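Local coordinates for protein prolyl oligopeptidase (PDB 5N4B) that cleaves peptide bonds after proline and macrocyclises precursor peptides on the way to the amanitin toxins, at residues G597-G603 with P652-V658; W98-R102 with D125-G129; D249-Y253 with V298-W304; S143-L148 with Y160-L165; Y377-V381 with S503-F507. The protein carries 1 engineered substitution. All coordinates share one frame; numbering follows the deposited sequence.

Contact 1: G597-G603 with P652-V658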
# COMPACT_ATOMS: atom_id res chain seq x y z
N GLY A 597 -14.12 -16.38 -15.03
CA GLY A 597 -13.70 -17.77 -15.04
C GLY A 597 -12.99 -18.20 -13.78
O GLY A 597 -12.86 -19.40 -13.54
N ALA A 598 -12.52 -17.25 -12.97
CA ALA A 598 -11.85 -17.57 -11.72
C ALA A 598 -11.79 -16.31 -10.88
O ALA A 598 -11.80 -15.20 -11.41
CB ALA A 598 -10.44 -18.09 -11.90
N ALA A 599 -11.68 -16.50 -9.57
CA ALA A 599 -11.66 -15.37 -8.66
C ALA A 599 -10.74 -15.66 -7.48
O ALA A 599 -10.84 -16.72 -6.86
CB ALA A 599 -13.07 -15.07 -8.15
N VAL A 600 -9.86 -14.71 -7.16
CA VAL A 600 -8.89 -14.84 -6.06
C VAL A 600 -8.96 -13.57 -5.21
O VAL A 600 -8.22 -12.60 -5.48
CB VAL A 600 -7.47 -15.19 -6.52
CG1 VAL A 600 -6.56 -15.27 -5.29
CG2 VAL A 600 -7.50 -16.48 -7.26
N PRO A 601 -9.86 -13.50 -4.22
CA PRO A 601 -9.86 -12.37 -3.27
C PRO A 601 -8.89 -12.63 -2.14
O PRO A 601 -8.94 -13.70 -1.53
CB PRO A 601 -11.31 -12.34 -2.79
CG PRO A 601 -11.74 -13.79 -2.88
CD PRO A 601 -10.96 -14.44 -3.97
N GLU A 602 -8.03 -11.66 -1.84
CA GLU A 602 -6.97 -11.80 -0.82
C GLU A 602 -7.26 -10.85 0.34
O GLU A 602 -7.34 -9.65 0.16
CB GLU A 602 -5.60 -11.50 -1.42
CG GLU A 602 -5.26 -12.37 -2.60
CD GLU A 602 -3.89 -12.04 -3.21
OE1 GLU A 602 -2.97 -11.61 -2.45
OE2 GLU A 602 -3.68 -12.25 -4.40
N GLY A 603 -7.38 -11.39 1.55
CA GLY A 603 -7.60 -10.54 2.71
C GLY A 603 -8.69 -9.51 2.57
O GLY A 603 -8.52 -8.35 3.00
N PRO A 652 -17.82 -18.80 -10.27
CA PRO A 652 -16.54 -19.23 -10.81
C PRO A 652 -15.73 -19.95 -9.75
O PRO A 652 -15.90 -19.73 -8.55
CB PRO A 652 -15.84 -17.91 -11.18
CG PRO A 652 -16.42 -16.93 -10.24
CD PRO A 652 -17.87 -17.36 -10.06
N ALA A 653 -14.77 -20.74 -10.22
CA ALA A 653 -13.74 -21.28 -9.33
C ALA A 653 -13.14 -20.15 -8.52
O ALA A 653 -12.70 -19.15 -9.09
CB ALA A 653 -12.63 -21.96 -10.13
N THR A 654 -13.09 -20.32 -7.19
CA THR A 654 -12.72 -19.27 -6.28
C THR A 654 -11.73 -19.83 -5.28
O THR A 654 -11.98 -20.88 -4.66
CB THR A 654 -13.95 -18.71 -5.56
OG1 THR A 654 -14.83 -18.07 -6.51
CG2 THR A 654 -13.57 -17.65 -4.56
N LEU A 655 -10.61 -19.13 -5.10
CA LEU A 655 -9.58 -19.46 -4.12
C LEU A 655 -9.39 -18.21 -3.29
O LEU A 655 -8.83 -17.21 -3.75
CB LEU A 655 -8.27 -19.87 -4.75
CG LEU A 655 -7.15 -20.15 -3.73
CD1 LEU A 655 -7.49 -21.36 -2.87
CD2 LEU A 655 -5.84 -20.39 -4.42
N ILE A 656 -9.93 -18.20 -2.09
CA ILE A 656 -9.81 -17.07 -1.16
C ILE A 656 -8.54 -17.28 -0.35
O ILE A 656 -8.22 -18.42 -0.00
CB ILE A 656 -11.06 -17.00 -0.26
CG1 ILE A 656 -12.34 -16.97 -1.11
CG2 ILE A 656 -10.97 -15.85 0.69
CD1 ILE A 656 -13.59 -16.60 -0.39
N THR A 657 -7.81 -16.24 -0.08
CA THR A 657 -6.59 -16.37 0.72
C THR A 657 -6.61 -15.34 1.83
O THR A 657 -6.97 -14.18 1.61
CB THR A 657 -5.28 -16.32 -0.11
OG1 THR A 657 -5.06 -15.00 -0.59
CG2 THR A 657 -5.38 -17.25 -1.34
N VAL A 658 -6.23 -15.77 3.04
CA VAL A 658 -6.11 -14.87 4.17
C VAL A 658 -4.90 -15.25 5.01
O VAL A 658 -4.40 -16.37 4.96
CB VAL A 658 -7.37 -14.81 5.08
CG1 VAL A 658 -8.60 -14.33 4.31
CG2 VAL A 658 -7.59 -16.15 5.77
O HOH W 1 -14.65 -21.31 -13.17

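Contact 2: W98-R102 with D125-G129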
# COMPACT_ATOMS: atom_id res chain seq x y z
N TRP A 98 22.02 2.96 0.82
CA TRP A 98 20.99 2.45 -0.07
C TRP A 98 20.67 1.02 0.33
O TRP A 98 21.50 0.31 0.92
CB TRP A 98 21.44 2.49 -1.55
CG TRP A 98 22.54 1.57 -1.89
CD1 TRP A 98 22.42 0.32 -2.46
CD2 TRP A 98 23.95 1.78 -1.69
NE1 TRP A 98 23.67 -0.26 -2.59
CE2 TRP A 98 24.62 0.61 -2.13
CE3 TRP A 98 24.70 2.81 -1.17
CZ2 TRP A 98 26.01 0.48 -2.11
CZ3 TRP A 98 26.08 2.68 -1.15
CH2 TRP A 98 26.71 1.53 -1.58
N PHE A 99 19.47 0.57 -0.03
CA PHE A 99 19.08 -0.83 0.19
C PHE A 99 19.45 -1.69 -1.00
O PHE A 99 19.37 -1.27 -2.16
CB PHE A 99 17.57 -0.95 0.46
CG PHE A 99 17.17 -0.45 1.80
CD1 PHE A 99 17.27 -1.27 2.91
CD2 PHE A 99 16.69 0.83 1.94
CE1 PHE A 99 16.90 -0.80 4.15
CE2 PHE A 99 16.29 1.29 3.18
CZ PHE A 99 16.40 0.46 4.28
N TYR A 100 19.86 -2.91 -0.69
CA TYR A 100 20.32 -3.89 -1.67
C TYR A 100 19.81 -5.26 -1.28
O TYR A 100 19.94 -5.66 -0.12
CB TYR A 100 21.87 -3.92 -1.77
CG TYR A 100 22.45 -5.00 -2.67
CD1 TYR A 100 22.16 -5.02 -4.02
CD2 TYR A 100 23.20 -6.01 -2.16
CE1 TYR A 100 22.66 -6.01 -4.84
CE2 TYR A 100 23.72 -7.00 -2.98
CZ TYR A 100 23.41 -6.98 -4.30
OH TYR A 100 23.95 -7.99 -5.09
N ASN A 101 19.21 -5.98 -2.24
CA ASN A 101 18.75 -7.36 -2.08
C ASN A 101 19.50 -8.19 -3.12
O ASN A 101 19.46 -7.88 -4.31
CB ASN A 101 17.24 -7.42 -2.31
CG ASN A 101 16.64 -8.71 -1.82
OD1 ASN A 101 17.10 -9.79 -2.18
ND2 ASN A 101 15.61 -8.61 -0.98
N ARG A 102 20.16 -9.24 -2.66
CA ARG A 102 20.88 -10.13 -3.56
C ARG A 102 19.97 -10.80 -4.58
O ARG A 102 20.47 -11.23 -5.64
CB ARG A 102 21.67 -11.19 -2.77
CG ARG A 102 22.79 -10.59 -1.95
CD ARG A 102 23.30 -11.54 -0.82
NE ARG A 102 23.86 -12.80 -1.32
CZ ARG A 102 25.14 -12.96 -1.64
NH1 ARG A 102 26.03 -12.00 -1.50
NH2 ARG A 102 25.54 -14.16 -2.06
N ASP A 125 27.45 -3.60 -5.82
CA ASP A 125 27.11 -3.09 -4.50
C ASP A 125 28.14 -3.47 -3.42
O ASP A 125 28.51 -2.63 -2.60
CB ASP A 125 25.73 -3.58 -4.12
CG ASP A 125 24.68 -3.05 -5.05
OD1 ASP A 125 24.61 -3.52 -6.22
OD2 ASP A 125 23.96 -2.08 -4.66
N ASP A 126 28.58 -4.73 -3.40
CA ASP A 126 29.57 -5.17 -2.41
C ASP A 126 30.97 -4.65 -2.66
O ASP A 126 31.81 -4.70 -1.77
CB ASP A 126 29.63 -6.68 -2.35
CG ASP A 126 28.52 -7.23 -1.55
OD1 ASP A 126 28.39 -6.83 -0.36
OD2 ASP A 126 27.77 -8.05 -2.10
N ASN A 127 31.24 -4.19 -3.85
CA ASN A 127 32.52 -3.57 -4.12
C ASN A 127 32.55 -2.10 -3.80
O ASN A 127 33.65 -1.55 -3.63
CB ASN A 127 32.87 -3.77 -5.58
CG ASN A 127 33.25 -5.22 -5.89
OD1 ASN A 127 33.93 -5.86 -5.10
ND2 ASN A 127 32.77 -5.73 -7.02
N VAL A 128 31.40 -1.43 -3.73
CA VAL A 128 31.37 0.00 -3.45
C VAL A 128 30.78 0.33 -2.08
O VAL A 128 30.82 1.51 -1.65
CB VAL A 128 30.62 0.80 -4.54
CG1 VAL A 128 31.25 0.63 -5.94
CG2 VAL A 128 29.14 0.45 -4.56
N GLY A 129 30.23 -0.66 -1.37
CA GLY A 129 29.60 -0.45 -0.08
C GLY A 129 29.83 -1.60 0.86
O GLY A 129 30.31 -2.67 0.46
O HOH W 2 25.24 -6.05 -7.27
O HOH W 3 26.25 -9.22 -4.16
O HOH W 4 25.95 -9.36 -1.13

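Contact 3: D249-Y253 with V298-W304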
# COMPACT_ATOMS: atom_id res chain seq x y z
N ASP A 249 9.66 10.67 27.38
CA ASP A 249 9.10 11.22 26.15
C ASP A 249 7.98 12.22 26.45
O ASP A 249 7.20 12.07 27.39
CB ASP A 249 8.55 10.07 25.28
CG ASP A 249 9.65 9.26 24.61
OD1 ASP A 249 10.83 9.34 24.99
OD2 ASP A 249 9.30 8.47 23.71
N ILE A 250 7.90 13.24 25.60
CA ILE A 250 6.94 14.33 25.72
C ILE A 250 5.72 14.00 24.88
O ILE A 250 5.86 13.56 23.73
CB ILE A 250 7.60 15.64 25.22
CG1 ILE A 250 8.73 16.03 26.18
CG2 ILE A 250 6.58 16.75 25.10
CD1 ILE A 250 9.64 17.11 25.63
N ILE A 251 4.51 14.23 25.40
CA ILE A 251 3.29 14.15 24.62
C ILE A 251 3.09 15.51 23.97
O ILE A 251 2.78 16.50 24.65
CB ILE A 251 2.06 13.76 25.47
CG1 ILE A 251 2.21 12.33 25.99
CG2 ILE A 251 0.81 13.82 24.59
CD1 ILE A 251 1.06 11.90 26.93
N VAL A 252 3.30 15.57 22.66
CA VAL A 252 3.16 16.77 21.84
C VAL A 252 1.69 17.08 21.57
O VAL A 252 1.25 18.24 21.57
CB VAL A 252 3.95 16.53 20.53
CG1 VAL A 252 3.67 17.53 19.52
CG2 VAL A 252 5.44 16.49 20.85
N TYR A 253 0.88 16.05 21.35
CA TYR A 253 -0.55 16.25 21.16
C TYR A 253 -1.31 14.95 21.43
O TYR A 253 -0.88 13.87 21.05
CB TYR A 253 -0.94 16.76 19.76
CG TYR A 253 -2.37 17.27 19.78
CD1 TYR A 253 -2.68 18.43 20.47
CD2 TYR A 253 -3.38 16.61 19.14
CE1 TYR A 253 -3.99 18.88 20.56
CE2 TYR A 253 -4.71 17.06 19.16
CZ TYR A 253 -5.00 18.20 19.89
OH TYR A 253 -6.28 18.69 20.01
N VAL A 298 11.94 20.98 20.80
CA VAL A 298 10.66 20.55 21.36
C VAL A 298 10.75 20.48 22.87
O VAL A 298 11.65 19.84 23.44
CB VAL A 298 10.28 19.17 20.79
CG1 VAL A 298 9.01 18.62 21.44
CG2 VAL A 298 10.10 19.24 19.32
N LYS A 299 9.79 21.13 23.53
CA LYS A 299 9.55 21.06 24.97
C LYS A 299 8.06 20.82 25.19
O LYS A 299 7.27 20.83 24.25
CB LYS A 299 9.97 22.35 25.69
CG LYS A 299 11.48 22.57 25.80
CD LYS A 299 11.81 23.82 26.64
CE LYS A 299 11.66 25.12 25.84
NZ LYS A 299 12.67 25.25 24.73
N SER A 300 7.68 20.61 26.45
CA SER A 300 6.26 20.44 26.76
C SER A 300 5.57 21.80 26.63
O SER A 300 6.21 22.85 26.65
CB SER A 300 6.07 19.96 28.19
OG SER A 300 6.74 20.83 29.09
N GLY A 301 4.25 21.75 26.45
CA GLY A 301 3.46 22.98 26.42
C GLY A 301 3.52 23.74 25.10
O GLY A 301 3.55 24.96 25.10
N ILE A 302 3.57 23.03 23.99
CA ILE A 302 3.70 23.68 22.68
C ILE A 302 2.47 24.52 22.37
O ILE A 302 1.33 24.10 22.56
CB ILE A 302 3.88 22.57 21.64
CG1 ILE A 302 5.27 22.03 21.73
CG2 ILE A 302 3.66 23.12 20.24
CD1 ILE A 302 5.37 20.69 21.08
N HIS A 303 2.71 25.70 21.80
CA HIS A 303 1.66 26.59 21.37
C HIS A 303 1.33 26.28 19.90
O HIS A 303 2.14 26.54 19.01
CB HIS A 303 2.07 28.04 21.56
CG HIS A 303 1.01 29.00 21.16
ND1 HIS A 303 -0.32 28.77 21.42
CD2 HIS A 303 1.08 30.17 20.51
CE1 HIS A 303 -1.03 29.77 20.93
NE2 HIS A 303 -0.21 30.64 20.39
N TRP A 304 0.13 25.77 19.66
CA TRP A 304 -0.35 25.50 18.31
C TRP A 304 -1.14 26.67 17.77
O TRP A 304 -2.14 27.08 18.38
CB TRP A 304 -1.22 24.27 18.30
CG TRP A 304 -0.56 23.05 18.71
CD1 TRP A 304 -0.74 22.35 19.87
CD2 TRP A 304 0.47 22.36 17.99
NE1 TRP A 304 0.07 21.28 19.90
CE2 TRP A 304 0.84 21.24 18.76
CE3 TRP A 304 1.10 22.57 16.75
CZ2 TRP A 304 1.79 20.34 18.34
CZ3 TRP A 304 2.07 21.63 16.34
CH2 TRP A 304 2.40 20.56 17.15
O HOH W 5 -0.25 20.25 22.73

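Contact 4: S143-L148 with Y160-L165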
# COMPACT_ATOMS: atom_id res chain seq x y z
N SER A 143 11.90 -14.01 12.95
CA SER A 143 10.65 -13.57 13.54
C SER A 143 10.54 -12.05 13.72
O SER A 143 9.50 -11.60 14.21
CB SER A 143 10.39 -14.27 14.87
OG SER A 143 11.32 -13.90 15.83
N ALA A 144 11.53 -11.26 13.33
CA ALA A 144 11.52 -9.79 13.50
C ALA A 144 11.80 -9.12 12.18
O ALA A 144 12.69 -9.54 11.43
CB ALA A 144 12.60 -9.32 14.43
N GLY A 145 11.05 -8.09 11.89
CA GLY A 145 11.24 -7.34 10.66
C GLY A 145 11.34 -5.87 10.95
O GLY A 145 10.70 -5.35 11.87
N MET A 146 12.11 -5.18 10.13
CA MET A 146 12.19 -3.73 10.18
C MET A 146 11.11 -3.20 9.26
O MET A 146 11.09 -3.51 8.07
CB MET A 146 13.56 -3.24 9.74
CG MET A 146 13.67 -1.72 9.85
SD MET A 146 15.13 -1.05 9.11
CE MET A 146 14.68 -1.15 7.38
N VAL A 147 10.23 -2.40 9.81
CA VAL A 147 9.08 -1.94 9.07
C VAL A 147 9.16 -0.47 8.67
O VAL A 147 8.40 -0.04 7.79
CB VAL A 147 7.77 -2.22 9.82
CG1 VAL A 147 7.60 -3.69 10.02
CG2 VAL A 147 7.72 -1.52 11.15
N LEU A 148 10.06 0.30 9.23
CA LEU A 148 10.25 1.70 8.89
C LEU A 148 11.60 2.13 9.46
O LEU A 148 12.01 1.63 10.50
CB LEU A 148 9.13 2.57 9.53
CG LEU A 148 8.99 3.97 9.03
CD1 LEU A 148 8.53 3.91 7.60
CD2 LEU A 148 7.93 4.69 9.87
N TYR A 160 14.93 3.00 13.89
CA TYR A 160 14.35 1.91 13.14
C TYR A 160 13.26 1.23 13.92
O TYR A 160 13.44 0.93 15.11
CB TYR A 160 15.40 0.90 12.68
CG TYR A 160 16.28 0.33 13.76
CD1 TYR A 160 17.36 1.07 14.24
CD2 TYR A 160 16.16 -0.98 14.21
CE1 TYR A 160 18.24 0.55 15.18
CE2 TYR A 160 17.06 -1.51 15.16
CZ TYR A 160 18.11 -0.72 15.60
OH TYR A 160 19.04 -1.23 16.52
N ALA A 161 12.14 0.99 13.27
CA ALA A 161 10.96 0.38 13.87
C ALA A 161 10.95 -1.10 13.57
O ALA A 161 11.10 -1.52 12.41
CB ALA A 161 9.69 1.03 13.30
N VAL A 162 10.75 -1.90 14.62
CA VAL A 162 10.83 -3.35 14.54
C VAL A 162 9.50 -3.94 14.99
O VAL A 162 8.96 -3.56 16.02
CB VAL A 162 11.96 -3.86 15.44
CG1 VAL A 162 12.01 -5.38 15.38
CG2 VAL A 162 13.30 -3.24 14.96
N SER A 163 9.02 -4.90 14.22
CA SER A 163 7.84 -5.70 14.54
C SER A 163 8.27 -7.15 14.69
O SER A 163 9.27 -7.58 14.11
CB SER A 163 6.76 -5.61 13.46
OG SER A 163 6.15 -4.34 13.49
N HIS A 164 7.53 -7.90 15.50
CA HIS A 164 7.74 -9.32 15.70
C HIS A 164 6.47 -10.09 15.41
O HIS A 164 5.38 -9.56 15.55
CB HIS A 164 8.11 -9.58 17.16
CG HIS A 164 9.39 -8.93 17.55
ND1 HIS A 164 10.60 -9.58 17.45
CD2 HIS A 164 9.67 -7.69 17.99
CE1 HIS A 164 11.57 -8.78 17.84
NE2 HIS A 164 11.03 -7.61 18.16
N LEU A 165 6.62 -11.35 15.01
CA LEU A 165 5.48 -12.21 14.82
C LEU A 165 4.64 -12.18 16.08
O LEU A 165 5.16 -12.25 17.19
CB LEU A 165 5.98 -13.64 14.53
CG LEU A 165 6.71 -13.80 13.18
CD1 LEU A 165 7.22 -15.25 13.04
CD2 LEU A 165 5.84 -13.41 11.99

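Contact 5: Y377-V381 with S503-F507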
# COMPACT_ATOMS: atom_id res chain seq x y z
N TYR A 377 3.07 14.89 -11.97
CA TYR A 377 1.68 14.91 -12.39
C TYR A 377 1.30 13.55 -12.90
O TYR A 377 2.07 12.89 -13.64
CB TYR A 377 1.46 15.93 -13.49
CG TYR A 377 1.35 17.33 -13.00
CD1 TYR A 377 0.14 17.80 -12.56
CD2 TYR A 377 2.45 18.17 -12.98
CE1 TYR A 377 -0.00 19.10 -12.07
CE2 TYR A 377 2.31 19.47 -12.54
CZ TYR A 377 1.09 19.91 -12.07
OH TYR A 377 1.06 21.20 -11.60
N LYS A 378 0.14 13.10 -12.51
CA LYS A 378 -0.42 11.85 -12.99
C LYS A 378 -1.49 12.20 -14.02
O LYS A 378 -2.55 12.70 -13.65
CB LYS A 378 -0.97 11.02 -11.84
CG LYS A 378 -1.34 9.60 -12.23
CD LYS A 378 -1.98 8.83 -11.12
CE LYS A 378 -1.06 8.70 -9.89
NZ LYS A 378 0.22 8.03 -10.17
N ARG A 379 -1.21 11.99 -15.30
CA ARG A 379 -2.11 12.35 -16.39
C ARG A 379 -2.49 11.05 -17.08
O ARG A 379 -1.61 10.30 -17.56
CB ARG A 379 -1.39 13.30 -17.36
CG ARG A 379 -2.35 13.78 -18.45
CD ARG A 379 -1.59 14.47 -19.62
NE ARG A 379 -0.67 15.38 -19.03
CZ ARG A 379 -0.97 16.56 -18.52
NH1 ARG A 379 -2.22 17.03 -18.57
NH2 ARG A 379 0.01 17.27 -17.95
N ASN A 380 -3.78 10.75 -17.12
CA ASN A 380 -4.23 9.47 -17.68
C ASN A 380 -3.51 8.30 -17.00
O ASN A 380 -3.20 7.28 -17.61
CB ASN A 380 -4.08 9.41 -19.21
CG ASN A 380 -4.92 10.41 -19.93
OD1 ASN A 380 -4.43 11.14 -20.80
ND2 ASN A 380 -6.13 10.47 -19.56
N VAL A 381 -3.30 8.41 -15.69
CA VAL A 381 -2.75 7.38 -14.83
C VAL A 381 -1.30 7.07 -15.15
O VAL A 381 -0.78 6.01 -14.76
CB VAL A 381 -3.63 6.10 -14.84
CG1 VAL A 381 -3.43 5.33 -13.52
CG2 VAL A 381 -5.10 6.41 -15.04
N SER A 503 -4.65 5.01 -6.33
CA SER A 503 -4.53 4.88 -7.78
C SER A 503 -3.96 3.52 -8.15
O SER A 503 -2.97 3.05 -7.57
CB SER A 503 -3.63 5.99 -8.31
OG SER A 503 -4.32 7.23 -8.24
N ALA A 504 -4.59 2.91 -9.16
CA ALA A 504 -4.12 1.60 -9.65
C ALA A 504 -3.05 1.85 -10.69
O ALA A 504 -3.25 1.76 -11.90
CB ALA A 504 -5.28 0.77 -10.19
N ASP A 505 -1.86 2.23 -10.19
CA ASP A 505 -0.74 2.71 -11.00
C ASP A 505 0.04 1.57 -11.67
O ASP A 505 0.11 0.46 -11.13
CB ASP A 505 0.28 3.41 -10.11
CG ASP A 505 -0.13 4.76 -9.64
OD1 ASP A 505 -0.97 5.40 -10.30
OD2 ASP A 505 0.44 5.18 -8.61
N PRO A 506 0.72 1.84 -12.78
CA PRO A 506 1.67 0.85 -13.33
C PRO A 506 2.68 0.41 -12.30
O PRO A 506 3.09 1.17 -11.44
CB PRO A 506 2.35 1.63 -14.46
CG PRO A 506 1.32 2.70 -14.87
CD PRO A 506 0.64 3.07 -13.57
N PHE A 507 3.09 -0.84 -12.41
CA PHE A 507 4.07 -1.45 -11.52
C PHE A 507 4.71 -2.60 -12.26
O PHE A 507 4.15 -3.15 -13.21
CB PHE A 507 3.42 -1.90 -10.21
CG PHE A 507 2.45 -3.02 -10.36
CD1 PHE A 507 1.16 -2.80 -10.69
CD2 PHE A 507 2.83 -4.33 -10.09
CE1 PHE A 507 0.26 -3.85 -10.82
CE2 PHE A 507 1.92 -5.38 -10.19
CZ PHE A 507 0.65 -5.12 -10.57

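Contact 1: G597-G603 with P652-V658
Pro601 and Ile656 meet in the middle of two parallel strands, where the puckered pyrrolidine ring crosses the isoleucine branch at a slant, its CG 3.7 Å from Ile656 CG1. Ile656 offers this branch because CG1 sits anti to its own carbonyl carbon (chi1 -54°). As proline has no N-H, the strand pairing is interrupted here: Leu655 O, which would face an amide, finds Pro601 CD at 3.5 Å and Val600 CG1 at 3.4 Å, and is buried without a hydrogen-bonding partner. Hydrogen bonds resume on either side of the gap, with Leu655 N giving to Ala599 O (3.0 Å) and Thr657 N to Pro601 O (3.1 Å). Thr654 turns its hydroxyl back to its own strand: OG1 bonds Pro652 O at 2.8 Å from above the carbonyl plane, leaving CG2 to lean toward Ala599 O. Glu602 and Thr657 run side by side the same way, Thr657 OG1 lying 3.3 Å from Glu602 CG; the hydroxyl, set between backbone N and carbonyl carbon (chi1 71°), is thereby laid along the glutamate's CB-CG bond. The extended Glu602 hydrogen-bonds a polar side chain of the bound peptide through OE1; OE2 forms a salt bridge with Lys715 and a hydrogen bond with Asn575. Gly603, whose positive phi suits glycine, ends the pairing through N to Thr657 O and comes about 4 Å from the catalytic Asp662 side chain. In this alpha/beta-hydrolase sheet the pair lies between strands 572-577 and 688-693, with helix 579-590 over Ala599 and Pro601, helix 668-680 against Ile656 and helix 705-722 beneath Val600 and Leu655.

Contact 2: W98-R102 with D125-G129
The Tyr100 ring carries Asp125 on one face and the backbone N of Arg102 over the opposite one, offset toward the rim. A water lies at its edge, in plane, and accepts from Arg102 NH1. Asp125 CB stands almost exactly above the ring centre, 3.8 Å from the centroid, in a CH-pi contact, and the carboxylate is stacked with the planes 15° apart. The Trp98 indole meets the same aspartate by its edge: NE1 donates to Asp125 OD2 over 2.8 Å, using that oxygen's anti lone pair. The bond is bent, 140° at the hydrogen, partly because the oxygen is tilted out of the indole plane. Trp98 reaches it with CG between backbone N and carbonyl carbon (chi1 68°). Farther round the indole, CZ2 packs on Val128 CG2 at 4.0 Å, and CH2 touches Gly129 CA at 3.8 Å, an approach that suits glycine. One water joins Tyr100 OH to Asp125 OD1, another joins it to Asp126 OD2; Asp126 OD1 is taken by Tyr111. Asp125 OD1 also forms a salt bridge with Arg447 of strand 443-448, so the short helix 125-128, leading into edge strand 129-133, ties strand 96-101 to the last propeller blade.

Contact 3: D249-Y253 with V298-W304
Val252 and Trp304 touch between two successive blades of the beta-propeller, the valine on the outermost strand 250-254 of one, the tryptophan in the loop before the outermost strand 305-308 of the next. They cross at about a right angle: Val252 CG1 comes to the indole edge, near its plane, 3.6 Å from CZ2. A chi1 of 168° swings this methyl away from the backbone N, and it also reaches Ile302 CD1 at 3.9 Å, while CG2 on the other branch meets Val298 CG1. A beta-branched residue suits the spot, since its two methyls serve different partners. Ile302 uses its own two branches likewise, CD1 for the valine and CG2 laid over the indole face, 3.7 Å above its centre. Tyr253 approaches Trp304 obliquely, the rings nearly perpendicular at 88°, and each also meets Trp289. Ile250, earlier on the strand, brings CD1 4.0 Å from Lys299 CA. Val252 and Tyr253 form a classic beta bulge opposite Met237, consistent with both residues being turned to this loop. Polar groups join through a water in the plane of both aromatic rings: it donates to Val252 O at 2.8 Å and accepts from Trp304 NE1 at 3.0 Å.

Contact 4: S143-L148 with Y160-L165
Gly145 and Ser163 pair at the centre of a beta hairpin, the first two strands of one propeller blade, 144-151 and 157-164. Their backbones exchange two hydrogen bonds of 2.9 Å, Gly145 N to Ser163 O and Ser163 N to Gly145 O. The pairing continues at one end through Leu165 N to Ser143 O, and at the other through Val147 N to Ala161 O and the nearly straight Ala161 N to Leu148 O (2.8 Å). On one face Ala144 fits between larger neighbours: its CB lies 3.6 Å from His164 CE1 and 4.1 Å from Val162 CG1. On the same face Met146, with CG anti to its backbone N (chi1 -177°), sends SD across Tyr160 at a right angle, 4.1 Å from CB, in the conformer described, one of two. The other face holds small Ala161, whose CB is met by Val147 CG2 at 3.9 Å. Farther out, Gln107 bonds Met146 N and Ala144 O on the edge of strand 144-151 that faces away from 157-164, and strand 170-176 pairs with the far side of 157-164. Ser163 links the blade to the catalytic domain: OG hydrogen-bonds the backbone O of catalytic His699, and packs against Val147 CG1 at 3.8 Å.

Contact 5: Y377-V381 with S503-F507
This is a salt bridge in a largely buried contact across the interface between the two domains: Lys378, near the end of propeller strand 372-379, pairs with Asp505 in the catalytic-domain loop between strand 492-495 and helix 510-519. Lys378 NZ donates to Asp505 OD1 over 2.9 Å, coming from above the carboxylate plane, 39° out of it. The lysine leaves the strand extended and then bends at its last two torsions (chi3 -60°), which curls the ammonium over the aspartate and brings CE within 3.3 Å of OD1. A long flexible chain suits this reach. NZ is shared with Asp383 OD1 on the next strand, its stronger partner; two acids round one ammonium would probably favour its charged form. Beside the charges, Val381 CG1 packs on Ala504 O at 3.9 Å, and Val381 O lies against the proline ring of Pro506, 3.5 Å from CD. Asn380 and Val381 both have positive phi, consistent with a tight type I' turn between strands 372-379 and 382-388; asparagine tolerates this well, whereas a beta-branched valine is less usual. Opposite, Ala504 centres an inverse gamma turn, its N held by Glu533, while Asp505 O accepts a hydrogen bond from an aromatic side chain of the bound peptide. Strand 473-481 borders the junction through Phe477, which touches Val381 and Pro506, and strand 459-467 flanks the hairpin turn.

Along the chain contacts 2, 4 and 3 come first, all in the beta-propeller; contact 5 spans both domains, and contact 1 closes the series in the alpha/beta-hydrolase sheet. Contacts 2 and 4 lie in successive blades and touch, Phe99 CZ packing on Met146 CE at 3.9 Å in one conformer of Met146, whereas contact 3 joins two later blades, its centre about 40 Å from that of contact 2. Contact 1 is about 48 Å, centre to centre, from contact 3. Contacts 4 and 5 have centres about 30 Å apart on opposite sides of the chain's centre; contact 5 bridges the domains and contact 4 reaches the catalytic one through Ser163, consistent with the closed form around the bound peptide.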